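Local coordinates for protein myosin-I heavy chain (Dictyostelium discoideum, PDB 5EJY) that moves along actin filaments using ATP and takes part in early phagocytosis and adhesion, represented here by a MyTH4-FERM unit of its tail, at residues 122-133 against 163-174. Numbering follows the deposited sequence.
Sequences NIRVWELIHFTC and VKDSAQASYFIL
Val163 sets its CG1 methyl over the pyrrole face of Trp126, 3.5 Å from the ring centroid and 14° off the normal, a CH-pi contact. That methyl lies anti to the backbone N, while CG2 meets ND2 of Asn122 and CG1 of Ile123. On the indole's opposite face rests CD1 of Ile129, so the ring is sandwiched, and its benzo end reaches Ala167, whose single methyl fits where CB already lies 3.5 Å from CZ3. An alanine in place of Trp126 would probably leave Val163 and Ala167 facing a gap and Leu150 and Thr153 of helix 143-155 without their aromatic neighbour. Further along, Ser170 is small enough to let its OG come 3.2 Å from CA of His130; that hydroxyl donates back to Ser166 O (2.8 Å), from the face of the carbonyl plane opposite Ser170 N. The imidazole of His130, swung anti to its own N (chi1 -169°), brings CE1 to 3.4 Å from CB of Ala169, small enough to admit it. Cys133, short and weakly polar, packs CB against Ile173 CG2 and Leu174 CD2, and SG against Ser170 CB. Two waters join the helices through Ser166 OG, which also pairs with Ser162: one donates to Ile123 O, the other lies at the edge of His130, 2.9 Å from ND1. The 12° alignment of these MyTH4 helices thus rests on close small-residue packing, the waters serving three polar atoms in a largely buried seam.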
ATOM      1  N   ASN A 122     -21.467   7.091 -25.047  1.00 33.97           N
ATOM      2  CA  ASN A 122     -21.892   6.014 -24.155  1.00 35.30           C
ATOM      3  C   ASN A 122     -20.647   5.372 -23.552  1.00 36.62           C
ATOM      4  O   ASN A 122     -20.607   5.042 -22.367  1.00 31.62           O
ATOM      5  CB  ASN A 122     -22.725   4.975 -24.922  1.00 35.17           C
ATOM      6  CG  ASN A 122     -23.783   4.283 -24.048  1.00 41.41           C
ATOM      7  OD1 ASN A 122     -24.454   4.925 -23.238  1.00 44.42           O
ATOM      8  ND2 ASN A 122     -23.941   2.969 -24.225  1.00 41.64           N
ATOM      9  N   ILE A 123     -19.620   5.215 -24.380  1.00 29.91           N
ATOM     10  CA  ILE A 123     -18.352   4.650 -23.936  1.00 34.58           C
ATOM     11  C   ILE A 123     -17.691   5.506 -22.848  1.00 31.40           C
ATOM     12  O   ILE A 123     -17.188   4.977 -21.854  1.00 30.87           O
ATOM     13  CB  ILE A 123     -17.392   4.471 -25.121  1.00 35.27           C
ATOM     14  CG1 ILE A 123     -17.874   3.315 -26.004  1.00 38.18           C
ATOM     15  CG2 ILE A 123     -15.976   4.210 -24.645  1.00 34.55           C
ATOM     16  CD1 ILE A 123     -16.963   3.026 -27.182  1.00 42.48           C
ATOM     17  N   ARG A 124     -17.686   6.820 -23.042  1.00 34.75           N
ATOM     18  CA  ARG A 124     -17.166   7.744 -22.035  1.00 31.07           C
ATOM     19  C   ARG A 124     -17.930   7.677 -20.716  1.00 31.44           C
ATOM     20  O   ARG A 124     -17.322   7.726 -19.637  1.00 28.18           O
ATOM     21  CB  ARG A 124     -17.183   9.179 -22.564  1.00 31.93           C
ATOM     22  CG  ARG A 124     -16.088   9.459 -23.574  1.00 40.36           C
ATOM     23  CD  ARG A 124     -14.727   9.353 -22.913  1.00 40.30           C
ATOM     24  NE  ARG A 124     -13.639   9.471 -23.875  1.00 45.97           N
ATOM     25  CZ  ARG A 124     -13.315  10.604 -24.490  1.00 51.74           C
ATOM     26  NH1 ARG A 124     -14.005  11.710 -24.242  1.00 50.62           N
ATOM     27  NH2 ARG A 124     -12.308  10.630 -25.356  1.00 55.92           N
ATOM     28  N   VAL A 125     -19.256   7.593 -20.789  1.00 26.92           N
ATOM     29  CA  VAL A 125     -20.048   7.520 -19.565  1.00 27.85           C
ATOM     30  C   VAL A 125     -19.730   6.224 -18.828  1.00 29.35           C
ATOM     31  O   VAL A 125     -19.633   6.218 -17.610  1.00 23.90           O
ATOM     32  CB  VAL A 125     -21.576   7.587 -19.800  1.00 34.43           C
ATOM     33  CG1 VAL A 125     -22.308   7.550 -18.452  1.00 30.27           C
ATOM     34  CG2 VAL A 125     -21.950   8.841 -20.557  1.00 31.60           C
ATOM     35  N   TRP A 126     -19.554   5.131 -19.566  1.00 25.92           N
ATOM     36  CA  TRP A 126     -19.261   3.851 -18.919  1.00 26.53           C
ATOM     37  C   TRP A 126     -17.849   3.802 -18.303  1.00 27.09           C
ATOM     38  O   TRP A 126     -17.631   3.131 -17.288  1.00 23.23           O
ATOM     39  CB  TRP A 126     -19.552   2.667 -19.852  1.00 24.91           C
ATOM     40  CG  TRP A 126     -21.009   2.299 -19.816  1.00 25.77           C
ATOM     41  CD1 TRP A 126     -21.988   2.678 -20.705  1.00 25.97           C
ATOM     42  CD2 TRP A 126     -21.664   1.530 -18.804  1.00 24.41           C
ATOM     43  NE1 TRP A 126     -23.201   2.170 -20.312  1.00 22.32           N
ATOM     44  CE2 TRP A 126     -23.032   1.461 -19.149  1.00 24.90           C
ATOM     45  CE3 TRP A 126     -21.225   0.885 -17.642  1.00 24.27           C
ATOM     46  CZ2 TRP A 126     -23.962   0.767 -18.375  1.00 28.84           C
ATOM     47  CZ3 TRP A 126     -22.144   0.203 -16.873  1.00 22.26           C
ATOM     48  CH2 TRP A 126     -23.502   0.142 -17.243  1.00 25.32           C
ATOM     49  N   GLU A 127     -16.913   4.537 -18.893  1.00 25.84           N
ATOM     50  CA  GLU A 127     -15.614   4.769 -18.257  1.00 24.55           C
ATOM     51  C   GLU A 127     -15.774   5.502 -16.918  1.00 25.10           C
ATOM     52  O   GLU A 127     -15.127   5.142 -15.934  1.00 23.00           O
ATOM     53  CB  GLU A 127     -14.690   5.564 -19.172  1.00 27.07           C
ATOM     54  CG  GLU A 127     -14.182   4.763 -20.391  1.00 29.02           C
ATOM     55  CD  GLU A 127     -13.485   5.634 -21.423  1.00 30.95           C
ATOM     56  OE1 GLU A 127     -13.444   6.866 -21.231  1.00 30.81           O
ATOM     57  OE2 GLU A 127     -12.988   5.088 -22.436  1.00 33.74           O
ATOM     58  N   LEU A 128     -16.613   6.541 -16.901  1.00 22.65           N
ATOM     59  CA  LEU A 128     -16.946   7.257 -15.670  1.00 26.33           C
ATOM     60  C   LEU A 128     -17.585   6.352 -14.637  1.00 23.90           C
ATOM     61  O   LEU A 128     -17.266   6.431 -13.453  1.00 23.73           O
ATOM     62  CB  LEU A 128     -17.894   8.420 -15.954  1.00 23.34           C
ATOM     63  CG  LEU A 128     -17.305   9.591 -16.739  1.00 27.24           C
ATOM     64  CD1 LEU A 128     -18.380  10.644 -17.039  1.00 27.64           C
ATOM     65  CD2 LEU A 128     -16.139  10.211 -15.959  1.00 28.77           C
ATOM     66  N   ILE A 129     -18.517   5.512 -15.080  1.00 20.66           N
ATOM     67  CA  ILE A 129     -19.151   4.555 -14.187  1.00 22.79           C
ATOM     68  C   ILE A 129     -18.082   3.670 -13.540  1.00 22.82           C
ATOM     69  O   ILE A 129     -18.097   3.424 -12.331  1.00 21.17           O
ATOM     70  CB  ILE A 129     -20.213   3.713 -14.957  1.00 23.59           C
ATOM     71  CG1 ILE A 129     -21.512   4.516 -15.103  1.00 22.55           C
ATOM     72  CG2 ILE A 129     -20.519   2.422 -14.237  1.00 21.24           C
ATOM     73  CD1 ILE A 129     -22.511   3.911 -16.164  1.00 22.37           C
ATOM     74  N   HIS A 130     -17.142   3.210 -14.353  1.00 20.05           N
ATOM     75  CA  HIS A 130     -16.090   2.320 -13.886  1.00 21.35           C
ATOM     76  C   HIS A 130     -15.130   3.049 -12.920  1.00 20.74           C
ATOM     77  O   HIS A 130     -14.744   2.486 -11.893  1.00 20.68           O
ATOM     78  CB  HIS A 130     -15.351   1.736 -15.099  1.00 18.68           C
ATOM     79  CG  HIS A 130     -14.422   0.610 -14.766  1.00 20.47           C
ATOM     80  ND1 HIS A 130     -13.550   0.074 -15.688  1.00 19.97           N
ATOM     81  CD2 HIS A 130     -14.214  -0.069 -13.611  1.00 21.64           C
ATOM     82  CE1 HIS A 130     -12.845  -0.887 -15.117  1.00 24.37           C
ATOM     83  NE2 HIS A 130     -13.226  -0.992 -13.858  1.00 20.89           N
ATOM     84  N   PHE A 131     -14.770   4.297 -13.232  1.00 20.37           N
ATOM     85  CA  PHE A 131     -13.933   5.097 -12.317  1.00 21.19           C
ATOM     86  C   PHE A 131     -14.638   5.211 -10.972  1.00 21.63           C
ATOM     87  O   PHE A 131     -14.012   5.123  -9.918  1.00 19.89           O
ATOM     88  CB  PHE A 131     -13.726   6.531 -12.823  1.00 21.59           C
ATOM     89  CG  PHE A 131     -13.016   6.635 -14.153  1.00 21.53           C
ATOM     90  CD1 PHE A 131     -12.012   5.748 -14.502  1.00 24.34           C
ATOM     91  CD2 PHE A 131     -13.345   7.654 -15.037  1.00 22.13           C
ATOM     92  CE1 PHE A 131     -11.356   5.858 -15.717  1.00 25.90           C
ATOM     93  CE2 PHE A 131     -12.701   7.768 -16.270  1.00 28.81           C
ATOM     94  CZ  PHE A 131     -11.709   6.865 -16.612  1.00 26.85           C
ATOM     95  N   THR A 132     -15.948   5.436 -11.014  1.00 19.93           N
ATOM     96  CA  THR A 132     -16.709   5.704  -9.801  1.00 20.19           C
ATOM     97  C   THR A 132     -16.824   4.439  -8.968  1.00 20.78           C
ATOM     98  O   THR A 132     -16.599   4.470  -7.765  1.00 19.45           O
ATOM     99  CB  THR A 132     -18.121   6.284 -10.131  1.00 19.93           C
ATOM    100  OG1 THR A 132     -17.958   7.450 -10.940  1.00 20.81           O
ATOM    101  CG2 THR A 132     -18.873   6.673  -8.846  1.00 21.76           C
ATOM    102  N   CYS A 133     -17.166   3.325  -9.617  1.00 20.48           N
ATOM    103  CA  CYS A 133     -17.232   2.037  -8.936  1.00 19.32           C
ATOM    104  C   CYS A 133     -15.900   1.661  -8.267  1.00 20.20           C
ATOM    105  O   CYS A 133     -15.891   0.953  -7.253  1.00 18.60           O
ATOM    106  CB  CYS A 133     -17.623   0.936  -9.921  1.00 19.54           C
ATOM    107  SG  CYS A 133     -19.371   1.022 -10.427  1.00 21.46           S
ATOM    108  N   VAL A 163     -18.416  -0.933 -23.842  1.00 30.01           N
ATOM    109  CA  VAL A 163     -19.402  -0.749 -22.792  1.00 31.96           C
ATOM    110  C   VAL A 163     -19.583  -2.016 -21.969  1.00 32.41           C
ATOM    111  O   VAL A 163     -19.667  -1.959 -20.745  1.00 26.16           O
ATOM    112  CB  VAL A 163     -20.763  -0.280 -23.343  1.00 28.74           C
ATOM    113  CG1 VAL A 163     -21.839  -0.427 -22.286  1.00 30.54           C
ATOM    114  CG2 VAL A 163     -20.663   1.152 -23.831  1.00 28.55           C
ATOM    115  N   LYS A 164     -19.628  -3.171 -22.623  1.00 28.92           N
ATOM    116  CA  LYS A 164     -19.849  -4.406 -21.878  1.00 27.05           C
ATOM    117  C   LYS A 164     -18.647  -4.764 -20.992  1.00 26.32           C
ATOM    118  O   LYS A 164     -18.820  -5.297 -19.900  1.00 27.26           O
ATOM    119  CB  LYS A 164     -20.169  -5.578 -22.802  1.00 31.68           C
ATOM    120  CG  LYS A 164     -20.688  -6.790 -22.045  1.00 36.41           C
ATOM    121  CD  LYS A 164     -21.261  -7.842 -22.979  1.00 47.73           C
ATOM    122  CE  LYS A 164     -22.555  -7.371 -23.635  1.00 46.69           C
ATOM    123  NZ  LYS A 164     -23.747  -7.605 -22.776  1.00 50.42           N
ATOM    124  N   ASP A 165     -17.445  -4.496 -21.480  1.00 25.07           N
ATOM    125  CA  ASP A 165     -16.237  -4.775 -20.705  1.00 28.70           C
ATOM    126  C   ASP A 165     -16.209  -3.850 -19.490  1.00 25.48           C
ATOM    127  O   ASP A 165     -15.884  -4.274 -18.384  1.00 24.35           O
ATOM    128  CB  ASP A 165     -14.979  -4.531 -21.537  1.00 27.83           C
ATOM    129  CG  ASP A 165     -14.712  -5.637 -22.559  1.00 32.84           C
ATOM    130  OD1 ASP A 165     -15.206  -6.770 -22.386  1.00 33.05           O
ATOM    131  OD2 ASP A 165     -13.979  -5.359 -23.524  1.00 35.22           O
ATOM    132  N   SER A 166     -16.556  -2.588 -19.709  1.00 25.49           N
ATOM    133  CA  SER A 166     -16.629  -1.614 -18.610  1.00 26.32           C
ATOM    134  C   SER A 166     -17.682  -1.994 -17.585  1.00 24.30           C
ATOM    135  O   SER A 166     -17.447  -1.905 -16.383  1.00 27.20           O
ATOM    136  CB  SER A 166     -16.903  -0.215 -19.144  1.00 24.31           C
ATOM    137  OG  SER A 166     -15.770   0.283 -19.828  1.00 27.27           O
ATOM    138  N   ALA A 167     -18.843  -2.444 -18.053  1.00 26.18           N
ATOM    139  CA  ALA A 167     -19.909  -2.826 -17.139  1.00 22.78           C
ATOM    140  C   ALA A 167     -19.524  -4.054 -16.331  1.00 24.06           C
ATOM    141  O   ALA A 167     -19.759  -4.107 -15.128  1.00 22.96           O
ATOM    142  CB  ALA A 167     -21.235  -3.052 -17.889  1.00 26.11           C
ATOM    143  N   GLN A 168     -18.942  -5.053 -16.988  1.00 24.75           N
ATOM    144  CA  GLN A 168     -18.496  -6.228 -16.255  1.00 21.68           C
ATOM    145  C   GLN A 168     -17.404  -5.880 -15.231  1.00 19.59           C
ATOM    146  O   GLN A 168     -17.427  -6.380 -14.120  1.00 21.51           O
ATOM    147  CB  GLN A 168     -17.972  -7.309 -17.201  1.00 23.52           C
ATOM    148  CG  GLN A 168     -19.065  -7.946 -18.043  1.00 30.10           C
ATOM    149  CD  GLN A 168     -18.572  -9.192 -18.758  1.00 42.20           C
ATOM    150  OE1 GLN A 168     -17.771  -9.107 -19.692  1.00 41.55           O
ATOM    151  NE2 GLN A 168     -19.027 -10.356 -18.303  1.00 43.17           N
ATOM    152  N   ALA A 169     -16.452  -5.048 -15.626  1.00 22.69           N
ATOM    153  CA  ALA A 169     -15.359  -4.669 -14.713  1.00 23.10           C
ATOM    154  C   ALA A 169     -15.869  -3.805 -13.554  1.00 22.78           C
ATOM    155  O   ALA A 169     -15.323  -3.851 -12.440  1.00 23.92           O
ATOM    156  CB  ALA A 169     -14.260  -3.959 -15.470  1.00 25.46           C
ATOM    157  N   SER A 170     -16.919  -3.026 -13.817  1.00 23.27           N
ATOM    158  CA  SER A 170     -17.536  -2.193 -12.780  1.00 24.69           C
ATOM    159  C   SER A 170     -18.237  -3.060 -11.760  1.00 25.12           C
ATOM    160  O   SER A 170     -18.100  -2.850 -10.571  1.00 21.41           O
ATOM    161  CB  SER A 170     -18.555  -1.215 -13.373  1.00 19.15           C
ATOM    162  OG  SER A 170     -17.932  -0.260 -14.207  1.00 24.06           O
ATOM    163  N   TYR A 171     -19.006  -4.040 -12.227  1.00 26.09           N
ATOM    164  CA  TYR A 171     -19.698  -4.926 -11.304  1.00 19.80           C
ATOM    165  C   TYR A 171     -18.701  -5.685 -10.439  1.00 21.22           C
ATOM    166  O   TYR A 171     -18.880  -5.812  -9.228  1.00 21.32           O
ATOM    167  CB  TYR A 171     -20.574  -5.930 -12.076  1.00 26.05           C
ATOM    168  CG  TYR A 171     -21.480  -6.731 -11.172  1.00 28.60           C
ATOM    169  CD1 TYR A 171     -22.665  -6.191 -10.702  1.00 30.66           C
ATOM    170  CD2 TYR A 171     -21.153  -8.028 -10.791  1.00 32.86           C
ATOM    171  CE1 TYR A 171     -23.505  -6.915  -9.877  1.00 34.96           C
ATOM    172  CE2 TYR A 171     -21.986  -8.762  -9.967  1.00 30.86           C
ATOM    173  CZ  TYR A 171     -23.164  -8.200  -9.515  1.00 39.01           C
ATOM    174  OH  TYR A 171     -24.005  -8.907  -8.687  1.00 36.39           O
ATOM    175  N   PHE A 172     -17.661  -6.209 -11.077  1.00 22.21           N
ATOM    176  CA  PHE A 172     -16.650  -6.972 -10.350  1.00 21.78           C
ATOM    177  C   PHE A 172     -15.913  -6.090  -9.317  1.00 19.48           C
ATOM    178  O   PHE A 172     -15.692  -6.510  -8.186  1.00 20.15           O
ATOM    179  CB  PHE A 172     -15.657  -7.598 -11.329  1.00 19.97           C
ATOM    180  CG  PHE A 172     -14.638  -8.494 -10.668  1.00 27.33           C
ATOM    181  CD1 PHE A 172     -15.033  -9.639  -9.989  1.00 26.17           C
ATOM    182  CD2 PHE A 172     -13.287  -8.187 -10.721  1.00 24.16           C
ATOM    183  CE1 PHE A 172     -14.093 -10.462  -9.372  1.00 32.12           C
ATOM    184  CE2 PHE A 172     -12.338  -9.009 -10.101  1.00 26.78           C
ATOM    185  CZ  PHE A 172     -12.743 -10.145  -9.430  1.00 27.24           C
ATOM    186  N   ILE A 173     -15.551  -4.873  -9.683  1.00 19.85           N
ATOM    187  CA  ILE A 173     -14.820  -4.045  -8.686  1.00 18.51           C
ATOM    188  C   ILE A 173     -15.735  -3.684  -7.498  1.00 22.42           C
ATOM    189  O   ILE A 173     -15.281  -3.551  -6.361  1.00 21.20           O
ATOM    190  CB  ILE A 173     -14.098  -2.819  -9.323  1.00 22.05           C
ATOM    191  CG1 ILE A 173     -12.905  -2.367  -8.448  1.00 16.38           C
ATOM    192  CG2 ILE A 173     -15.055  -1.653  -9.568  1.00 21.23           C
ATOM    193  CD1 ILE A 173     -11.770  -3.367  -8.421  1.00 20.41           C
ATOM    194  N   LEU A 174     -17.041  -3.570  -7.730  1.00 22.03           N
ATOM    195  CA  LEU A 174     -17.937  -3.335  -6.593  1.00 21.88           C
ATOM    196  C   LEU A 174     -17.910  -4.536  -5.659  1.00 22.69           C
ATOM    197  O   LEU A 174     -17.919  -4.369  -4.447  1.00 25.75           O
ATOM    198  CB  LEU A 174     -19.385  -3.067  -7.025  1.00 23.59           C
ATOM    199  CG  LEU A 174     -19.789  -1.741  -7.668  1.00 24.19           C
ATOM    200  CD1 LEU A 174     -21.308  -1.769  -7.926  1.00 25.99           C
ATOM    201  CD2 LEU A 174     -19.423  -0.556  -6.794  1.00 23.78           C
TER
HETATM  202  O   HOH W   1     -16.526   2.091 -21.862  1.00 36.63           O
HETATM  203  O   HOH W   2     -13.767   1.488 -18.253  1.00 26.09           O